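Local coordinates for glucose-binding protein (Thermus thermophilus HB27, PDB 2B3F) that binds glucose or galactose in the cleft of a periplasmic binding protein fold and probably hands the sugar to a membrane transport system, at residues Lys99-Leu104 and Phe273-Asp278; Gly92-Phe97 and Gly109-Val114; Val65-Glu70 and Asp103-Lys108; Gly313-Arg318 and Gln331-Asp336. All blocks are in the same frame, centred on the assembly; numbering follows the deposited sequence.

Followed from the N terminus, interaction 3 opens at 65-70 and closes at 103-108, joining the turn after strand 62-66 to the end of helix 99-105. Interaction 2 opens within that loop at 92-97 and closes beyond it at 109-114, so the two cross. Interaction 1 starts at 99-104, where interaction 3 ends, sharing Asp103 and Leu104 with it; it crosses interaction 2 and reaches far along the chain to 273-278. All three meet the sheet containing strands 62-66, 110-115 and 272-280. Interaction 4 follows in series, closing a short loop from 313-318 to 331-336; Ala317 and Arg318 bring it against interactions 1 and 2.

Interaction 1: Lys99-Leu104 and Phe273-Asp278; sequences KGLIDL and FMMLSD. With GAL (beta-D-galactopyranose), chain G.
Leu104 and Met275 reach toward each other tip to tip where helix 99-105 packs on strand 272-280 of the central sheet, a helix-on-sheet contact of the periplasmic binding protein fold. Leu104 CD1 lies 3.8 Å from Met275 SD. The methionine can offer its sulfur and methyl together because its chain is bent: CG sits between the backbone N and carbonyl carbon (chi1 65°), and the two torsions beyond bend it further. Leu101, one turn earlier, brings CD1 to 4.1 Å from Met275 CE and to 3.9 Å from Ser277 CB, thereby spanning the two residues, Met275 and Ser277, that face the helix. The hydroxyl of Ser277 is taken up elsewhere, its OG hydrogen-bonded to Asn117 O.

Between these two residues, Leu276 points away from the helix and enters the sugar pocket, its CD1 being 3.2 Å from O2 of the galactose. The same run of chain thus has one side in the apolar core and the other at the ligand. Asp278 completes that second side by gripping two neighbouring hydroxyls with its two carboxylate oxygens: the sugar donates from O2 to OD1 and from O3 to OD2, each over 2.6 Å.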
loop_
_atom_site.group_PDB
_atom_site.type_symbol
_atom_site.label_atom_id
_atom_site.label_comp_id
_atom_site.label_asym_id
_atom_site.label_seq_id
_atom_site.Cartn_x
_atom_site.Cartn_y
_atom_site.Cartn_z
ATOM N N LYS A 99 -10.828 11.536 -11.077
ATOM C CA LYS A 99 -9.854 12.359 -11.786
ATOM C C LYS A 99 -8.478 12.321 -11.123
ATOM O O LYS A 99 -7.451 12.306 -11.810
ATOM C CB LYS A 99 -10.332 13.810 -11.839
ATOM C CG LYS A 99 -9.427 14.718 -12.661
ATOM C CD LYS A 99 -9.644 16.198 -12.339
ATOM C CE LYS A 99 -8.693 17.066 -13.160
ATOM N NZ LYS A 99 -7.240 16.817 -12.821
ATOM N N GLY A 100 -8.473 12.326 -9.792
ATOM C CA GLY A 100 -7.233 12.285 -9.007
ATOM C C GLY A 100 -6.408 11.046 -9.285
ATOM O O GLY A 100 -5.178 11.104 -9.322
ATOM N N LEU A 101 -7.094 9.925 -9.482
ATOM C CA LEU A 101 -6.434 8.670 -9.863
ATOM C C LEU A 101 -5.887 8.731 -11.291
ATOM O O LEU A 101 -4.758 8.320 -11.544
ATOM C CB LEU A 101 -7.388 7.492 -9.685
ATOM C CG LEU A 101 -6.806 6.101 -9.873
ATOM C CD1 LEU A 101 -5.629 5.828 -8.924
ATOM C CD2 LEU A 101 -7.907 5.064 -9.657
ATOM N N ILE A 102 -6.674 9.265 -12.229
ATOM C CA ILE A 102 -6.180 9.461 -13.587
ATOM C C ILE A 102 -4.905 10.315 -13.560
ATOM O O ILE A 102 -3.941 10.052 -14.286
ATOM C CB ILE A 102 -7.247 10.125 -14.520
ATOM C CG1 ILE A 102 -8.490 9.236 -14.666
ATOM C CG2 ILE A 102 -6.648 10.408 -15.907
ATOM C CD1 ILE A 102 -8.253 7.960 -15.402
ATOM N N ASP A 103 -4.901 11.333 -12.707
ATOM C CA ASP A 103 -3.730 12.194 -12.608
ATOM C C ASP A 103 -2.477 11.423 -12.195
ATOM O O ASP A 103 -1.418 11.661 -12.747
ATOM C CB ASP A 103 -3.980 13.342 -11.637
ATOM C CG ASP A 103 -4.997 14.361 -12.155
ATOM O OD1 ASP A 103 -5.276 14.424 -13.384
ATOM O OD2 ASP A 103 -5.509 15.129 -11.311
ATOM N N LEU A 104 -2.599 10.470 -11.266
ATOM C CA LEU A 104 -1.433 9.702 -10.778
ATOM C C LEU A 104 -0.811 8.799 -11.813
ATOM O O LEU A 104 0.361 8.437 -11.702
ATOM C CB LEU A 104 -1.824 8.803 -9.608
ATOM C CG LEU A 104 -2.085 9.412 -8.254
ATOM C CD1 LEU A 104 -2.503 8.320 -7.312
ATOM C CD2 LEU A 104 -0.845 10.129 -7.720
ATOM N N PHE A 273 -7.520 9.785 4.183
ATOM C CA PHE A 273 -7.397 8.454 3.588
ATOM C C PHE A 273 -6.078 8.505 2.844
ATOM O O PHE A 273 -5.933 9.219 1.852
ATOM C CB PHE A 273 -8.602 8.226 2.663
ATOM C CG PHE A 273 -8.738 6.831 2.090
ATOM C CD1 PHE A 273 -9.904 6.107 2.293
ATOM C CD2 PHE A 273 -7.775 6.291 1.246
ATOM C CE1 PHE A 273 -10.097 4.846 1.724
ATOM C CE2 PHE A 273 -7.962 5.020 0.666
ATOM C CZ PHE A 273 -9.125 4.299 0.906
ATOM N N MET A 274 -5.080 7.784 3.359
ATOM C CA MET A 274 -3.785 7.702 2.690
ATOM C C MET A 274 -3.851 6.529 1.723
ATOM O O MET A 274 -3.884 5.365 2.140
ATOM C CB MET A 274 -2.631 7.505 3.693
ATOM C CG MET A 274 -1.302 7.410 2.989
ATOM S SD MET A 274 0.103 7.235 4.129
ATOM C CE MET A 274 0.363 8.900 4.604
ATOM N N MET A 275 -3.910 6.846 0.435
ATOM C CA MET A 275 -4.198 5.834 -0.572
ATOM C C MET A 275 -2.957 5.323 -1.273
ATOM O O MET A 275 -1.881 5.941 -1.229
ATOM C CB MET A 275 -5.185 6.378 -1.631
ATOM C CG MET A 275 -4.651 7.517 -2.456
ATOM S SD MET A 275 -3.559 7.085 -3.841
ATOM C CE MET A 275 -4.679 6.215 -4.960
ATOM N N LEU A 276 -3.136 4.177 -1.923
ATOM C CA LEU A 276 -2.231 3.647 -2.927
ATOM C C LEU A 276 -3.105 2.870 -3.910
ATOM O O LEU A 276 -4.267 2.559 -3.599
ATOM C CB LEU A 276 -1.180 2.706 -2.286
ATOM C CG LEU A 276 -1.771 1.541 -1.493
ATOM C CD1 LEU A 276 -1.252 0.200 -1.980
ATOM C CD2 LEU A 276 -1.625 1.716 0.030
ATOM N N SER A 277 -2.548 2.532 -5.059
ATOM C CA SER A 277 -3.312 1.798 -6.064
ATOM C C SER A 277 -2.413 0.868 -6.838
ATOM O O SER A 277 -1.397 1.292 -7.377
ATOM C CB SER A 277 -4.018 2.775 -7.018
ATOM O OG SER A 277 -4.682 2.058 -8.042
ATOM N N ASP A 278 -2.778 -0.415 -6.844
ATOM C CA ASP A 278 -2.142 -1.414 -7.661
ATOM C C ASP A 278 -2.675 -1.264 -9.082
ATOM O O ASP A 278 -3.880 -1.130 -9.266
ATOM C CB ASP A 278 -2.451 -2.809 -7.125
ATOM C CG ASP A 278 -1.830 -3.057 -5.736
ATOM O OD1 ASP A 278 -0.604 -2.833 -5.627
ATOM O OD2 ASP A 278 -2.568 -3.449 -4.810
HETATM C C1 GAL G . 1.448 -3.186 -1.305
HETATM C C2 GAL G . 0.536 -3.621 -2.460
HETATM C C3 GAL G . -0.613 -4.496 -1.979
HETATM C C4 GAL G . -0.102 -5.660 -1.127
HETATM C C5 GAL G . 0.884 -5.104 -0.071
HETATM C C6 GAL G . 1.498 -6.168 0.853
HETATM O O1 GAL G . 2.534 -2.443 -1.768
HETATM O O2 GAL G . 0.061 -2.452 -3.147
HETATM O O3 GAL G . -1.337 -5.005 -3.090
HETATM O O4 GAL G . 0.497 -6.585 -1.995
HETATM O O5 GAL G . 1.929 -4.372 -0.663
HETATM O O6 GAL G . 2.428 -6.945 0.160
#

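Interaction 2: Gly92-Phe97 and Gly109-Val114; sequences GWLQAF and GGIWSV
Val114 meets the indole of Trp93 with both of its methyls, the two side chains crossing at about a right angle. CG1 of Val114 stands over one face of the indole, 4.1 Å from the centroid of the six-membered ring and 19° off its normal, which meets the geometry of a CH-pi contact. With CG1 anti to the backbone N of Val114 (chi1 -176°), the other methyl is left at the outer rim, CG2 lying 3.6 Å from Trp93 CZ3. The second point of touch is smaller and nearer the surface: Leu94 CD2 and Ile111 CD1 are 3.8 Å apart.

What presents the tryptophan is a Schellman motif: Gly92, at positive phi (72°), ends helix 85-91, and a short, weakly bonded helical turn, residues 93-96, follows directly. On the other side, Ile111 and Val114 belong to the interrupted strand 110-115 of a beta-hairpin whose Lys108 and Gly109 have the backbone angles of a type I' turn.

In the next shell, the ring of Phe88 packs edge-to-face with Trp93, and Phe88 also touches both Leu94 and Ile111. The backbone N of Ile111 is hydrogen-bonded to Asp83 OD1, while Val114 pairs through its backbone with Phe280 on strand 272-280. Within the hairpin, Trp112 NE1 is hydrogen-bonded to Tyr107 O, bracing its two arms.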
loop_
_atom_site.group_PDB
_atom_site.type_symbol
_atom_site.label_atom_id
_atom_site.label_comp_id
_atom_site.label_asym_id
_atom_site.label_seq_id
_atom_site.Cartn_x
_atom_site.Cartn_y
_atom_site.Cartn_z
ATOM N N GLY A 92 -13.732 3.708 -22.229
ATOM C CA GLY A 92 -14.489 4.680 -21.453
ATOM C C GLY A 92 -13.914 4.933 -20.067
ATOM O O GLY A 92 -14.623 5.357 -19.151
ATOM N N TRP A 93 -12.614 4.694 -19.902
ATOM C CA TRP A 93 -12.028 4.735 -18.560
ATOM C C TRP A 93 -11.811 6.139 -17.997
ATOM O O TRP A 93 -11.682 6.298 -16.793
ATOM C CB TRP A 93 -10.713 3.969 -18.520
ATOM C CG TRP A 93 -10.853 2.469 -18.590
ATOM C CD1 TRP A 93 -11.937 1.725 -18.250
ATOM C CD2 TRP A 93 -9.837 1.550 -18.985
ATOM N NE1 TRP A 93 -11.655 0.389 -18.427
ATOM C CE2 TRP A 93 -10.370 0.266 -18.882
ATOM C CE3 TRP A 93 -8.521 1.700 -19.424
ATOM C CZ2 TRP A 93 -9.632 -0.871 -19.207
ATOM C CZ3 TRP A 93 -7.802 0.585 -19.755
ATOM C CH2 TRP A 93 -8.350 -0.685 -19.628
ATOM N N LEU A 94 -11.785 7.166 -18.847
ATOM C CA LEU A 94 -11.606 8.534 -18.351
ATOM C C LEU A 94 -12.794 9.010 -17.503
ATOM O O LEU A 94 -12.654 9.927 -16.693
ATOM C CB LEU A 94 -11.306 9.511 -19.509
ATOM C CG LEU A 94 -9.954 9.312 -20.205
ATOM C CD1 LEU A 94 -9.739 10.349 -21.290
ATOM C CD2 LEU A 94 -8.819 9.377 -19.190
ATOM N N GLN A 95 -13.954 8.376 -17.676
ATOM C CA GLN A 95 -15.128 8.654 -16.870
ATOM C C GLN A 95 -15.335 7.626 -15.780
ATOM O O GLN A 95 -16.037 7.888 -14.807
ATOM C CB GLN A 95 -16.398 8.703 -17.750
ATOM C CG GLN A 95 -16.458 9.903 -18.719
ATOM C CD GLN A 95 -15.531 9.758 -19.899
ATOM O OE1 GLN A 95 -15.510 8.721 -20.565
ATOM N NE2 GLN A 95 -14.759 10.798 -20.169
ATOM N N ALA A 96 -14.726 6.452 -15.956
ATOM C CA ALA A 96 -14.886 5.343 -15.017
ATOM C C ALA A 96 -14.057 5.472 -13.728
ATOM O O ALA A 96 -14.417 4.878 -12.739
ATOM C CB ALA A 96 -14.534 4.038 -15.708
ATOM N N PHE A 97 -12.951 6.212 -13.768
ATOM C CA PHE A 97 -12.083 6.402 -12.592
ATOM C C PHE A 97 -12.111 7.852 -12.127
ATOM O O PHE A 97 -12.306 8.767 -12.962
ATOM C CB PHE A 97 -10.635 6.041 -12.932
ATOM C CG PHE A 97 -10.450 4.613 -13.341
ATOM C CD1 PHE A 97 -10.721 3.600 -12.446
ATOM C CD2 PHE A 97 -10.019 4.289 -14.617
ATOM C CE1 PHE A 97 -10.571 2.268 -12.818
ATOM C CE2 PHE A 97 -9.863 2.966 -15.002
ATOM C CZ PHE A 97 -10.145 1.947 -14.078
ATOM N N GLY A 109 1.504 13.813 -21.327
ATOM C CA GLY A 109 0.523 13.554 -22.377
ATOM C C GLY A 109 0.086 12.109 -22.559
ATOM O O GLY A 109 -0.765 11.813 -23.411
ATOM N N GLY A 110 0.663 11.190 -21.776
ATOM C CA GLY A 110 0.340 9.771 -21.864
ATOM C C GLY A 110 -0.334 9.294 -20.594
ATOM O O GLY A 110 -0.366 10.002 -19.597
ATOM N N ILE A 111 -0.912 8.102 -20.670
ATOM C CA ILE A 111 -1.531 7.415 -19.523
ATOM C C ILE A 111 -0.901 6.029 -19.513
ATOM O O ILE A 111 -0.870 5.358 -20.545
ATOM C CB ILE A 111 -3.061 7.322 -19.662
ATOM C CG1 ILE A 111 -3.664 8.723 -19.769
ATOM C CG2 ILE A 111 -3.641 6.634 -18.463
ATOM C CD1 ILE A 111 -5.149 8.751 -20.022
ATOM N N TRP A 112 -0.362 5.609 -18.357
ATOM C CA TRP A 112 0.684 4.582 -18.366
ATOM C C TRP A 112 0.359 3.269 -17.663
ATOM O O TRP A 112 1.123 2.306 -17.776
ATOM C CB TRP A 112 1.997 5.184 -17.833
ATOM C CG TRP A 112 2.403 6.404 -18.611
ATOM C CD1 TRP A 112 2.215 7.700 -18.252
ATOM C CD2 TRP A 112 3.027 6.425 -19.901
ATOM N NE1 TRP A 112 2.709 8.548 -19.236
ATOM C CE2 TRP A 112 3.214 7.785 -20.257
ATOM C CE3 TRP A 112 3.448 5.425 -20.790
ATOM C CZ2 TRP A 112 3.789 8.169 -21.470
ATOM C CZ3 TRP A 112 4.039 5.805 -21.988
ATOM C CH2 TRP A 112 4.206 7.171 -22.313
ATOM N N SER A 113 -0.764 3.211 -16.959
ATOM C CA SER A 113 -1.216 1.951 -16.355
ATOM C C SER A 113 -2.713 1.991 -16.078
ATOM O O SER A 113 -3.352 3.049 -16.187
ATOM C CB SER A 113 -0.451 1.642 -15.058
ATOM O OG SER A 113 -0.825 2.557 -14.058
ATOM N N VAL A 114 -3.259 0.833 -15.716
ATOM C CA VAL A 114 -4.675 0.673 -15.435
ATOM C C VAL A 114 -4.841 0.267 -13.976
ATOM O O VAL A 114 -4.401 -0.826 -13.591
ATOM C CB VAL A 114 -5.300 -0.423 -16.322
ATOM C CG1 VAL A 114 -6.814 -0.522 -16.086
ATOM C CG2 VAL A 114 -4.930 -0.175 -17.787
#

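Interaction 3: Val65-Glu70 and Asp103-Lys108; sequences VHAGME and DLISYK. With GAL (beta-D-galactopyranose), chain G.
Ala67 fits its small side chain against the last turn of helix 99-105, and the apolar contacts start there. Ala67 CB is 3.7 Å from Ile105 CG2, and it also lies 4.2 Å from Leu104 CB. The leucine's second terminal branch leans on backbone instead, with CD2 4.0 Å from Gly68 CA.

Backbone meets backbone at the same place. The CA atoms of Gly68 and Leu104 are only 4.4 Å apart, and Gly68 CA makes a CA-H...O contact of 3.3 Å to Leu104 O. Gly68, at the N-cap before helix 69-76, has a positive phi at which a side chain would jam against the carbonyl O of Ala67; having none, it also lets Leu104 approach.

The polar interactions gather on His66, just before the turn. Its ND1 donates to Glu70 OE1 (2.6 Å), the oxygen lying only 2° from the imidazole plane and being met on the syn side but tilted 28° out of the carboxylate plane. The backbone N of His66 donates to Glu70 OE2 over 2.9 Å, from above the carboxylate plane, so Glu70 holds ring and main chain together. Arg47 forms a salt bridge with Glu70 and may temper its charge.

With the ring's rotation fixed this way, NE2 donates to galactose O2 at 2.8 Å (157°): a strand-turn-helix in which a second-shell carboxylate orients a first-shell histidine of the sugar-binding pocket.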
loop_
_atom_site.group_PDB
_atom_site.type_symbol
_atom_site.label_atom_id
_atom_site.label_comp_id
_atom_site.label_asym_id
_atom_site.label_seq_id
_atom_site.Cartn_x
_atom_site.Cartn_y
_atom_site.Cartn_z
ATOM N N VAL A 65 2.304 -2.602 -10.528
ATOM C CA VAL A 65 3.013 -1.358 -10.295
ATOM C C VAL A 65 2.098 -0.352 -9.631
ATOM O O VAL A 65 0.909 -0.258 -9.918
ATOM C CB VAL A 65 3.598 -0.796 -11.606
ATOM C CG1 VAL A 65 2.502 -0.542 -12.635
ATOM C CG2 VAL A 65 4.470 0.447 -11.366
ATOM N N HIS A 66 2.667 0.406 -8.713
ATOM C CA HIS A 66 1.909 1.390 -8.007
ATOM C C HIS A 66 1.662 2.645 -8.825
ATOM O O HIS A 66 2.581 3.221 -9.393
ATOM C CB HIS A 66 2.611 1.798 -6.708
ATOM C CG HIS A 66 2.554 0.745 -5.651
ATOM N ND1 HIS A 66 3.674 0.302 -4.989
ATOM C CD2 HIS A 66 1.512 0.053 -5.140
ATOM C CE1 HIS A 66 3.323 -0.612 -4.102
ATOM N NE2 HIS A 66 2.017 -0.779 -4.165
ATOM N N ALA A 67 0.421 3.101 -8.797
ATOM C CA ALA A 67 0.087 4.384 -9.429
ATOM C C ALA A 67 0.817 5.514 -8.709
ATOM O O ALA A 67 0.897 5.533 -7.471
ATOM C CB ALA A 67 -1.406 4.619 -9.386
ATOM N N GLY A 68 1.331 6.457 -9.489
ATOM C CA GLY A 68 2.005 7.636 -8.956
ATOM C C GLY A 68 3.475 7.639 -9.329
ATOM O O GLY A 68 3.861 7.136 -10.383
ATOM N N MET A 69 4.306 8.193 -8.437
ATOM C CA MET A 69 5.713 8.397 -8.742
ATOM C C MET A 69 6.490 7.122 -8.914
ATOM O O MET A 69 7.468 7.116 -9.629
ATOM C CB MET A 69 6.365 9.289 -7.697
ATOM C CG MET A 69 5.864 10.702 -7.749
ATOM S SD MET A 69 6.166 11.456 -9.373
ATOM C CE MET A 69 5.257 12.986 -9.208
ATOM N N GLU A 70 6.057 6.021 -8.293
ATOM C CA GLU A 70 6.731 4.736 -8.522
ATOM C C GLU A 70 6.670 4.370 -10.003
ATOM O O GLU A 70 7.679 4.028 -10.616
ATOM C CB GLU A 70 6.100 3.628 -7.660
ATOM C CG GLU A 70 6.628 2.219 -7.922
ATOM C CD GLU A 70 5.926 1.167 -7.088
ATOM O OE1 GLU A 70 5.893 1.431 -5.850
ATOM O OE2 GLU A 70 5.403 0.115 -7.652
ATOM N N ASP A 103 -4.901 11.333 -12.707
ATOM C CA ASP A 103 -3.730 12.194 -12.608
ATOM C C ASP A 103 -2.477 11.423 -12.195
ATOM O O ASP A 103 -1.418 11.661 -12.747
ATOM C CB ASP A 103 -3.980 13.342 -11.637
ATOM C CG ASP A 103 -4.997 14.361 -12.155
ATOM O OD1 ASP A 103 -5.276 14.424 -13.384
ATOM O OD2 ASP A 103 -5.509 15.129 -11.311
ATOM N N LEU A 104 -2.599 10.470 -11.266
ATOM C CA LEU A 104 -1.433 9.702 -10.778
ATOM C C LEU A 104 -0.811 8.799 -11.813
ATOM O O LEU A 104 0.361 8.437 -11.702
ATOM C CB LEU A 104 -1.824 8.803 -9.608
ATOM C CG LEU A 104 -2.085 9.412 -8.254
ATOM C CD1 LEU A 104 -2.503 8.320 -7.312
ATOM C CD2 LEU A 104 -0.845 10.129 -7.720
ATOM N N ILE A 105 -1.599 8.389 -12.799
ATOM C CA ILE A 105 -1.121 7.465 -13.842
ATOM C C ILE A 105 -0.784 8.178 -15.166
ATOM O O ILE A 105 -0.382 7.525 -16.137
ATOM C CB ILE A 105 -2.137 6.303 -14.087
ATOM C CG1 ILE A 105 -3.522 6.851 -14.489
ATOM C CG2 ILE A 105 -2.286 5.479 -12.833
ATOM C CD1 ILE A 105 -4.538 5.803 -14.852
ATOM N N SER A 106 -0.912 9.503 -15.165
ATOM C CA SER A 106 -0.754 10.341 -16.356
ATOM C C SER A 106 0.548 11.129 -16.277
ATOM O O SER A 106 0.920 11.599 -15.206
ATOM C CB SER A 106 -1.933 11.314 -16.460
ATOM O OG SER A 106 -3.145 10.628 -16.730
ATOM N N TYR A 107 1.234 11.275 -17.405
ATOM C CA TYR A 107 2.510 11.990 -17.440
ATOM C C TYR A 107 2.889 12.343 -18.872
ATOM O O TYR A 107 2.868 11.480 -19.763
ATOM C CB TYR A 107 3.606 11.110 -16.831
ATOM C CG TYR A 107 4.985 11.746 -16.739
ATOM C CD1 TYR A 107 5.223 12.802 -15.860
ATOM C CD2 TYR A 107 6.056 11.254 -17.488
ATOM C CE1 TYR A 107 6.479 13.382 -15.750
ATOM C CE2 TYR A 107 7.330 11.827 -17.381
ATOM C CZ TYR A 107 7.523 12.898 -16.506
ATOM O OH TYR A 107 8.768 13.495 -16.378
ATOM N N LYS A 108 3.271 13.598 -19.079
ATOM C CA LYS A 108 3.729 14.069 -20.389
ATOM C C LYS A 108 2.803 13.666 -21.541
ATOM O O LYS A 108 3.250 13.234 -22.597
ATOM C CB LYS A 108 5.167 13.618 -20.646
ATOM C CG LYS A 108 6.153 14.341 -19.745
ATOM C CD LYS A 108 7.543 14.398 -20.329
ATOM C CE LYS A 108 8.507 15.189 -19.446
ATOM N NZ LYS A 108 7.959 16.517 -18.959
HETATM C C1 GAL G . 1.448 -3.186 -1.305
HETATM C C2 GAL G . 0.536 -3.621 -2.460
HETATM C C3 GAL G . -0.613 -4.496 -1.979
HETATM C C4 GAL G . -0.102 -5.660 -1.127
HETATM C C5 GAL G . 0.884 -5.104 -0.071
HETATM C C6 GAL G . 1.498 -6.168 0.853
HETATM O O1 GAL G . 2.534 -2.443 -1.768
HETATM O O2 GAL G . 0.061 -2.452 -3.147
HETATM O O3 GAL G . -1.337 -5.005 -3.090
HETATM O O4 GAL G . 0.497 -6.585 -1.995
HETATM O O5 GAL G . 1.929 -4.372 -0.663
HETATM O O6 GAL G . 2.428 -6.945 0.160
#

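Interaction 4: Gly313-Arg318 and Gln331-Asp336; sequences GSIAAR and QSAMRD
Ile315, in the loop that leaves helix 302-312, packs on Ala333 and Met334 of helix 328-339, a loop-on-helix contact that closes a short chain segment of the periplasmic binding protein fold. The loop begins at Gly313, which breaks away from the helix with positive phi (102°), one residue after the galactose-binding Lys312. Ile315 itself lies about 12 Å from the sugar, measured from its side chain, so the contact is structural packing at some remove from the pocket and not part of its lining.

The branched side chain does most of the work. A chi1 of 66° tucks CG1 of Ile315 against the main chain on both sides and leaves CG2 anti to the carbonyl carbon and directed to the helix. This methyl meets two successive residues of the helix: it is 3.6 Å from Ala333 CB and 3.7 Å from Met334 CG. The small Ala333 side chain probably lets the isoleucine approach the helix backbone; Ile315 CD1, on the other branch, is 4.1 Å from Met334 CA. Met334 crosses Ile315 obliquely and touches through CG, near the root of its chain; the chain bends farther out, about the CG-SD bond (chi3 79°).

Outside the two segments, Ile315 is tied by a backbone hydrogen bond to Ile118 and also packs on that residue's side chain. Asp336, later in the helix, has a salt bridge to Arg120. The same CD1 methyl of Ile315 also lies 4.0 Å from Ala333 O.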
loop_
_atom_site.group_PDB
_atom_site.type_symbol
_atom_site.label_atom_id
_atom_site.label_comp_id
_atom_site.label_asym_id
_atom_site.label_seq_id
_atom_site.Cartn_x
_atom_site.Cartn_y
_atom_site.Cartn_z
ATOM N N GLY A 313 -9.277 -7.117 0.127
ATOM C CA GLY A 313 -9.355 -6.166 1.228
ATOM C C GLY A 313 -9.309 -4.707 0.767
ATOM O O GLY A 313 -9.628 -3.803 1.517
ATOM N N SER A 314 -8.893 -4.508 -0.472
ATOM C CA SER A 314 -8.952 -3.216 -1.147
ATOM C C SER A 314 -10.381 -2.994 -1.630
ATOM O O SER A 314 -11.196 -3.910 -1.640
ATOM C CB SER A 314 -8.029 -3.197 -2.364
ATOM O OG SER A 314 -8.054 -4.414 -3.089
ATOM N N ILE A 315 -10.635 -1.767 -2.062
ATOM C CA ILE A 315 -11.875 -1.436 -2.755
ATOM C C ILE A 315 -11.559 -1.267 -4.249
ATOM O O ILE A 315 -10.400 -1.169 -4.655
ATOM C CB ILE A 315 -12.543 -0.175 -2.137
ATOM C CG1 ILE A 315 -11.687 1.074 -2.372
ATOM C CG2 ILE A 315 -12.836 -0.416 -0.654
ATOM C CD1 ILE A 315 -12.204 2.377 -1.774
ATOM N N ALA A 316 -12.613 -1.241 -5.080
ATOM C CA ALA A 316 -12.420 -1.034 -6.495
ATOM C C ALA A 316 -11.968 0.405 -6.768
ATOM O O ALA A 316 -12.341 1.324 -6.043
ATOM C CB ALA A 316 -13.726 -1.317 -7.245
ATOM N N ALA A 317 -11.178 0.570 -7.815
ATOM C CA ALA A 317 -10.834 1.907 -8.336
ATOM C C ALA A 317 -12.008 2.493 -9.154
ATOM O O ALA A 317 -12.197 3.706 -9.183
ATOM C CB ALA A 317 -9.599 1.849 -9.189
ATOM N N ARG A 318 -12.774 1.631 -9.810
ATOM C CA ARG A 318 -13.908 2.089 -10.641
ATOM C C ARG A 318 -14.973 2.745 -9.800
ATOM O O ARG A 318 -15.408 2.183 -8.789
ATOM C CB ARG A 318 -14.534 0.930 -11.403
ATOM C CG ARG A 318 -13.730 0.489 -12.595
ATOM C CD ARG A 318 -14.497 -0.542 -13.362
ATOM N NE ARG A 318 -15.668 0.069 -14.004
ATOM C CZ ARG A 318 -15.711 0.485 -15.258
ATOM N NH1 ARG A 318 -14.693 0.330 -16.088
ATOM N NH2 ARG A 318 -16.835 1.027 -15.700
ATOM N N GLN A 331 -17.143 -1.969 2.656
ATOM C CA GLN A 331 -18.168 -0.914 2.607
ATOM C C GLN A 331 -17.782 0.327 3.409
ATOM O O GLN A 331 -18.043 1.457 2.977
ATOM C CB GLN A 331 -19.536 -1.450 3.037
ATOM C CG GLN A 331 -20.072 -2.495 2.091
ATOM C CD GLN A 331 -21.456 -2.990 2.476
ATOM O OE1 GLN A 331 -21.971 -2.649 3.541
ATOM N NE2 GLN A 331 -22.053 -3.814 1.623
ATOM N N SER A 332 -17.117 0.119 4.548
ATOM C CA SER A 332 -16.546 1.208 5.338
ATOM C C SER A 332 -15.456 1.988 4.587
ATOM O O SER A 332 -15.439 3.222 4.585
ATOM C CB SER A 332 -15.966 0.647 6.649
ATOM O OG SER A 332 -15.541 1.710 7.500
ATOM N N ALA A 333 -14.531 1.261 3.963
ATOM C CA ALA A 333 -13.474 1.884 3.173
ATOM C C ALA A 333 -14.065 2.657 2.001
ATOM O O ALA A 333 -13.595 3.742 1.675
ATOM C CB ALA A 333 -12.474 0.830 2.673
ATOM N N MET A 334 -15.106 2.094 1.380
ATOM C CA MET A 334 -15.757 2.757 0.245
ATOM C C MET A 334 -16.343 4.104 0.657
ATOM O O MET A 334 -16.202 5.099 -0.056
ATOM C CB MET A 334 -16.837 1.855 -0.347
ATOM C CG MET A 334 -16.272 0.762 -1.222
ATOM S SD MET A 334 -17.467 -0.428 -1.843
ATOM C CE MET A 334 -18.191 0.512 -3.204
ATOM N N ARG A 335 -16.967 4.142 1.823
ATOM C CA ARG A 335 -17.526 5.392 2.347
ATOM C C ARG A 335 -16.436 6.435 2.592
ATOM O O ARG A 335 -16.529 7.588 2.135
ATOM C CB ARG A 335 -18.311 5.127 3.625
ATOM C CG ARG A 335 -19.617 4.388 3.376
ATOM C CD ARG A 335 -20.526 4.450 4.573
ATOM N NE ARG A 335 -20.016 3.661 5.693
ATOM C CZ ARG A 335 -20.233 2.357 5.855
ATOM N NH1 ARG A 335 -20.928 1.660 4.972
ATOM N NH2 ARG A 335 -19.737 1.741 6.909
ATOM N N ASP A 336 -15.380 6.027 3.299
ATOM C CA ASP A 336 -14.265 6.944 3.580
ATOM C C ASP A 336 -13.535 7.434 2.337
ATOM O O ASP A 336 -13.105 8.577 2.281
ATOM C CB ASP A 336 -13.264 6.290 4.543
ATOM C CG ASP A 336 -13.813 6.147 5.945
ATOM O OD1 ASP A 336 -14.955 6.620 6.212
ATOM O OD2 ASP A 336 -13.111 5.569 6.806
#